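Tapirin (Caldicellulosiruptor hydrothermalis, PDB 6N2C) probably attaches cells to plant biomass by binding cellulose through the beta-helical C-terminal domain, which also carries a zinc ion. Local coordinates at residues A371-G385 and N390-N404. Sequence-based numbering, arbitrary orientation.
Sequences APDTVLYCNNLKIDG and NVKKIVCSGTITISN
Lys392 NZ reaches Asp373 OD1 at 2.9 Å, a salt bridge that meets the carboxylate from above its plane and links two successive coils of a parallel beta-helix at a corner. The lysine suits this corner because its long chain, bent at CG-CD (chi3 85°), lies alongside Asp373, whose OD2 is held by the backbone N of Gly352 on the preceding coil, so that Asp373 ties the coils before and after it. With alanine in place of Lys392, Asp373 OD1 would probably lose its charged mate and Val375 CG2 the methylene (CE) that packs on it. Asparagine serves the next corner: Asn380 OD1 accepts Thr399 N at 2.9 Å, in the carbonyl plane, and a water joins the same oxygen to Thr399 OG1. Where the second strand pair ends, Asn404 ND2 donates almost straight (171°) to the syn side of Asp384 OD1.

Between these points, strand 374-378 pairs in parallel with 393-396, and 380-384 with 400-403; the register slips by one residue at the corner, where Gly398 fits because a CB would collide with Asn379 OD1. Apolar residues fill the helix interior: the side chains of Leu376 and Val391 cross at about a right angle, CD1 3.6 Å from CG1, and Leu381 spans Ile394 and Ile400. On the outer face Tyr377 lies beside Val395, its ring meets that of Tyr356 on the preceding coil, the planes nearly parallel, and its OH shares a water with Lys393 NZ, 3.2 Å from OH and 2.9 Å from NZ.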
loop_
_atom_site.group_PDB
_atom_site.type_symbol
_atom_site.label_atom_id
_atom_site.label_comp_id
_atom_site.label_asym_id
_atom_site.label_seq_id
_atom_site.Cartn_x
_atom_site.Cartn_y
_atom_site.Cartn_z
ATOM N N ALA A 371 8.854 -24.392 -0.752
ATOM C CA ALA A 371 8.876 -23.952 0.673
ATOM C C ALA A 371 9.264 -25.091 1.564
ATOM O O ALA A 371 8.498 -25.486 2.430
ATOM C CB ALA A 371 7.500 -23.400 1.055
ATOM N N PRO A 372 10.490 -25.627 1.369
ATOM C CA PRO A 372 10.789 -26.940 1.964
ATOM C C PRO A 372 10.779 -26.965 3.480
ATOM O O PRO A 372 10.630 -28.029 4.037
ATOM C CB PRO A 372 12.194 -27.244 1.400
ATOM C CG PRO A 372 12.791 -25.863 1.252
ATOM C CD PRO A 372 11.645 -25.105 0.623
ATOM N N ASP A 373 10.944 -25.814 4.170
ATOM C CA ASP A 373 10.843 -25.738 5.622
ATOM C C ASP A 373 9.487 -25.279 6.161
ATOM O O ASP A 373 9.297 -25.104 7.402
ATOM C CB ASP A 373 11.949 -24.821 6.246
ATOM C CG ASP A 373 12.061 -24.987 7.738
ATOM O OD1 ASP A 373 12.022 -26.179 8.215
ATOM O OD2 ASP A 373 12.116 -23.994 8.516
ATOM N N THR A 374 8.506 -25.145 5.282
ATOM C CA THR A 374 7.278 -24.449 5.696
ATOM C C THR A 374 6.242 -25.419 6.138
ATOM O O THR A 374 6.058 -26.493 5.472
ATOM C CB THR A 374 6.757 -23.586 4.520
ATOM O OG1 THR A 374 7.744 -22.664 4.122
ATOM C CG2 THR A 374 5.415 -22.823 4.816
ATOM N N VAL A 375 5.484 -25.008 7.185
ATOM C CA VAL A 375 4.304 -25.670 7.575
ATOM C C VAL A 375 3.086 -24.921 7.026
ATOM O O VAL A 375 2.998 -23.702 7.210
ATOM C CB VAL A 375 4.226 -25.775 9.103
ATOM C CG1 VAL A 375 3.007 -26.551 9.519
ATOM C CG2 VAL A 375 5.497 -26.406 9.650
ATOM N N LEU A 376 2.156 -25.627 6.405
ATOM C CA LEU A 376 0.925 -25.068 5.889
ATOM C C LEU A 376 -0.269 -25.653 6.645
ATOM O O LEU A 376 -0.393 -26.897 6.780
ATOM C CB LEU A 376 0.798 -25.303 4.392
ATOM C CG LEU A 376 1.986 -24.666 3.638
ATOM C CD1 LEU A 376 3.045 -25.700 3.356
ATOM C CD2 LEU A 376 1.578 -23.982 2.363
ATOM N N TYR A 377 -1.142 -24.776 7.137
ATOM C CA TYR A 377 -2.355 -25.148 7.810
ATOM C C TYR A 377 -3.553 -24.694 6.942
ATOM O O TYR A 377 -3.613 -23.528 6.562
ATOM C CB TYR A 377 -2.475 -24.432 9.198
ATOM C CG TYR A 377 -1.435 -24.731 10.175
ATOM C CD1 TYR A 377 -0.236 -24.091 10.193
ATOM C CD2 TYR A 377 -1.660 -25.727 11.117
ATOM C CE1 TYR A 377 0.754 -24.392 11.089
ATOM C CE2 TYR A 377 -0.703 -26.037 12.039
ATOM C CZ TYR A 377 0.483 -25.380 12.052
ATOM O OH TYR A 377 1.448 -25.731 12.966
ATOM N N CYS A 378 -4.472 -25.604 6.657
ATOM C CA CYS A 378 -5.698 -25.293 5.972
ATOM C C CYS A 378 -6.917 -26.043 6.493
ATOM O O CYS A 378 -6.806 -27.143 7.093
ATOM C CB CYS A 378 -5.551 -25.417 4.431
ATOM S SG CYS A 378 -5.252 -27.131 3.937
ATOM N N ASN A 379 -8.098 -25.479 6.211
ATOM C CA ASN A 379 -9.328 -26.206 6.419
ATOM C C ASN A 379 -9.598 -27.169 5.253
ATOM O O ASN A 379 -9.717 -28.387 5.453
ATOM C CB ASN A 379 -10.491 -25.259 6.644
ATOM C CG ASN A 379 -11.852 -26.024 6.638
ATOM O OD1 ASN A 379 -11.941 -27.154 7.134
ATOM N ND2 ASN A 379 -12.902 -25.372 6.158
ATOM N N ASN A 380 -9.601 -26.660 4.012
ATOM C CA ASN A 380 -9.752 -27.520 2.877
ATOM C C ASN A 380 -8.554 -27.359 1.976
ATOM O O ASN A 380 -8.084 -26.233 1.757
ATOM C CB ASN A 380 -11.040 -27.230 2.131
ATOM C CG ASN A 380 -12.276 -27.575 2.935
ATOM O OD1 ASN A 380 -12.382 -28.636 3.570
ATOM N ND2 ASN A 380 -13.272 -26.672 2.870
ATOM N N LEU A 381 -8.082 -28.486 1.434
ATOM C CA LEU A 381 -6.976 -28.548 0.475
ATOM C C LEU A 381 -7.498 -29.130 -0.817
ATOM O O LEU A 381 -8.054 -30.235 -0.787
ATOM C CB LEU A 381 -5.909 -29.441 0.967
ATOM C CG LEU A 381 -4.663 -29.680 0.061
ATOM C CD1 LEU A 381 -3.993 -28.371 -0.202
ATOM C CD2 LEU A 381 -3.670 -30.597 0.683
ATOM N N LYS A 382 -7.339 -28.409 -1.941
ATOM C CA LYS A 382 -7.676 -28.919 -3.281
ATOM C C LYS A 382 -6.434 -28.938 -4.124
ATOM O O LYS A 382 -5.746 -27.931 -4.222
ATOM C CB LYS A 382 -8.746 -28.074 -3.986
ATOM C CG LYS A 382 -9.117 -28.561 -5.380
ATOM C CD LYS A 382 -10.244 -27.707 -5.929
ATOM C CE LYS A 382 -10.663 -28.094 -7.321
ATOM N NZ LYS A 382 -11.232 -29.501 -7.500
ATOM N N ILE A 383 -6.079 -30.113 -4.659
ATOM C CA ILE A 383 -4.963 -30.314 -5.575
ATOM C C ILE A 383 -5.595 -30.911 -6.871
ATOM O O ILE A 383 -6.349 -31.901 -6.801
ATOM C CB ILE A 383 -3.943 -31.260 -4.984
ATOM C CG1 ILE A 383 -3.200 -30.569 -3.839
ATOM C CG2 ILE A 383 -2.928 -31.676 -6.037
ATOM C CD1 ILE A 383 -2.321 -31.486 -3.081
ATOM N N ASP A 384 -5.410 -30.202 -7.999
ATOM C CA ASP A 384 -5.859 -30.647 -9.295
ATOM C C ASP A 384 -4.645 -30.673 -10.191
ATOM O O ASP A 384 -4.016 -29.618 -10.492
ATOM C CB ASP A 384 -7.004 -29.758 -9.785
ATOM C CG ASP A 384 -7.445 -30.085 -11.194
ATOM O OD1 ASP A 384 -7.066 -31.127 -11.675
ATOM O OD2 ASP A 384 -8.156 -29.249 -11.757
ATOM N N GLY A 385 -4.257 -31.857 -10.616
ATOM C CA GLY A 385 -3.080 -32.027 -11.446
ATOM C C GLY A 385 -1.796 -32.316 -10.764
ATOM O O GLY A 385 -1.762 -32.451 -9.537
ATOM N N ASN A 390 6.703 -28.595 -2.535
ATOM C CA ASN A 390 7.893 -28.965 -1.794
ATOM C C ASN A 390 7.830 -28.267 -0.416
ATOM O O ASN A 390 8.246 -27.077 -0.298
ATOM C CB ASN A 390 9.114 -28.564 -2.608
ATOM C CG ASN A 390 10.404 -28.898 -1.911
ATOM O OD1 ASN A 390 10.452 -29.808 -1.059
ATOM N ND2 ASN A 390 11.428 -28.140 -2.200
ATOM N N VAL A 391 7.322 -28.962 0.600
ATOM C CA VAL A 391 7.074 -28.381 1.883
ATOM C C VAL A 391 7.441 -29.305 2.990
ATOM O O VAL A 391 7.787 -30.481 2.740
ATOM C CB VAL A 391 5.604 -27.960 2.042
ATOM C CG1 VAL A 391 5.199 -27.084 0.877
ATOM C CG2 VAL A 391 4.661 -29.163 2.033
ATOM N N LYS A 392 7.397 -28.799 4.219
ATOM C CA LYS A 392 7.710 -29.665 5.364
ATOM C C LYS A 392 6.484 -30.398 5.885
ATOM O O LYS A 392 6.540 -31.603 6.131
ATOM C CB LYS A 392 8.377 -28.844 6.428
ATOM C CG LYS A 392 8.799 -29.627 7.674
ATOM C CD LYS A 392 9.812 -28.873 8.519
ATOM C CE LYS A 392 9.143 -27.910 9.477
ATOM N NZ LYS A 392 10.153 -27.067 10.184
ATOM N N LYS A 393 5.405 -29.687 6.167
ATOM C CA LYS A 393 4.198 -30.304 6.717
ATOM C C LYS A 393 2.955 -29.597 6.247
ATOM O O LYS A 393 2.944 -28.379 6.090
ATOM C CB LYS A 393 4.219 -30.302 8.272
ATOM C CG LYS A 393 3.042 -30.955 8.979
ATOM C CD LYS A 393 3.166 -30.878 10.498
ATOM C CE LYS A 393 2.171 -31.785 11.180
ATOM N NZ LYS A 393 2.250 -31.613 12.680
ATOM N N ILE A 394 1.902 -30.374 5.994
ATOM C CA ILE A 394 0.583 -29.804 5.740
ATOM C C ILE A 394 -0.342 -30.381 6.798
ATOM O O ILE A 394 -0.365 -31.594 7.058
ATOM C CB ILE A 394 0.084 -30.119 4.340
ATOM C CG1 ILE A 394 1.072 -29.616 3.276
ATOM C CG2 ILE A 394 -1.352 -29.671 4.097
ATOM C CD1 ILE A 394 0.739 -30.023 1.843
ATOM N N VAL A 395 -1.167 -29.514 7.342
ATOM C CA VAL A 395 -2.224 -29.860 8.270
ATOM C C VAL A 395 -3.511 -29.512 7.612
ATOM O O VAL A 395 -3.712 -28.363 7.262
ATOM C CB VAL A 395 -2.042 -29.065 9.594
ATOM C CG1 VAL A 395 -3.208 -29.309 10.536
ATOM C CG2 VAL A 395 -0.765 -29.501 10.260
ATOM N N CYS A 396 -4.444 -30.446 7.453
ATOM C CA CYS A 396 -5.693 -30.144 6.832
ATOM C C CYS A 396 -6.793 -30.608 7.835
ATOM O O CYS A 396 -6.935 -31.813 8.067
ATOM C CB CYS A 396 -5.866 -30.859 5.479
ATOM S SG CYS A 396 -7.475 -30.597 4.749
ATOM N N SER A 397 -7.593 -29.686 8.394
ATOM C CA SER A 397 -8.657 -30.059 9.351
ATOM C C SER A 397 -9.950 -30.409 8.708
ATOM O O SER A 397 -10.838 -30.966 9.379
ATOM C CB SER A 397 -8.877 -28.876 10.277
ATOM O OG SER A 397 -9.250 -27.740 9.468
ATOM N N GLY A 398 -10.147 -30.104 7.392
ATOM C CA GLY A 398 -11.406 -30.307 6.720
ATOM C C GLY A 398 -11.302 -31.454 5.744
ATOM O O GLY A 398 -11.067 -32.570 6.153
ATOM N N THR A 399 -11.384 -31.171 4.440
ATOM C CA THR A 399 -11.374 -32.228 3.439
ATOM C C THR A 399 -10.246 -31.918 2.449
ATOM O O THR A 399 -10.019 -30.742 2.046
ATOM C CB THR A 399 -12.740 -32.178 2.749
ATOM O OG1 THR A 399 -13.757 -32.499 3.733
ATOM C CG2 THR A 399 -12.808 -33.129 1.602
ATOM N N ILE A 400 -9.580 -32.973 1.999
ATOM C CA ILE A 400 -8.603 -32.912 0.893
ATOM C C ILE A 400 -9.343 -33.458 -0.329
ATOM O O ILE A 400 -9.843 -34.630 -0.309
ATOM C CB ILE A 400 -7.395 -33.782 1.168
ATOM C CG1 ILE A 400 -6.662 -33.286 2.378
ATOM C CG2 ILE A 400 -6.411 -33.817 -0.004
ATOM C CD1 ILE A 400 -5.413 -34.004 2.779
ATOM N N THR A 401 -9.409 -32.621 -1.381
ATOM C CA THR A 401 -10.013 -32.985 -2.635
ATOM C C THR A 401 -8.849 -33.108 -3.654
ATOM O O THR A 401 -8.113 -32.137 -3.911
ATOM C CB THR A 401 -11.040 -31.945 -3.028
ATOM O OG1 THR A 401 -12.099 -31.972 -2.049
ATOM C CG2 THR A 401 -11.651 -32.295 -4.369
ATOM N N ILE A 402 -8.690 -34.313 -4.216
ATOM C CA ILE A 402 -7.685 -34.547 -5.239
ATOM C C ILE A 402 -8.351 -34.935 -6.570
ATOM O O ILE A 402 -9.424 -35.569 -6.596
ATOM C CB ILE A 402 -6.653 -35.578 -4.815
ATOM C CG1 ILE A 402 -7.316 -36.876 -4.276
ATOM C CG2 ILE A 402 -5.748 -34.994 -3.741
ATOM C CD1 ILE A 402 -6.352 -38.050 -4.239
ATOM N N SER A 403 -7.726 -34.484 -7.648
ATOM C CA SER A 403 -8.159 -34.875 -9.011
ATOM C C SER A 403 -7.025 -34.780 -9.968
ATOM O O SER A 403 -6.080 -34.010 -9.779
ATOM C CB SER A 403 -9.331 -34.051 -9.458
ATOM O OG SER A 403 -9.019 -32.688 -9.531
ATOM N N ASN A 404 -7.125 -35.563 -11.061
ATOM C CA ASN A 404 -6.103 -35.543 -12.135
ATOM C C ASN A 404 -4.745 -35.711 -11.574
ATOM O O ASN A 404 -3.781 -35.171 -12.061
ATOM C CB ASN A 404 -6.253 -34.305 -12.982
ATOM C CG ASN A 404 -7.599 -34.254 -13.636
ATOM O OD1 ASN A 404 -7.973 -35.203 -14.351
ATOM N ND2 ASN A 404 -8.354 -33.161 -13.410
HETATM O O HOH W 1 1.733 -28.885 13.565
HETATM O O HOH W 2 -14.473 -29.813 4.677
HETATM O O HOH W 3 -9.372 -31.382 -7.049
#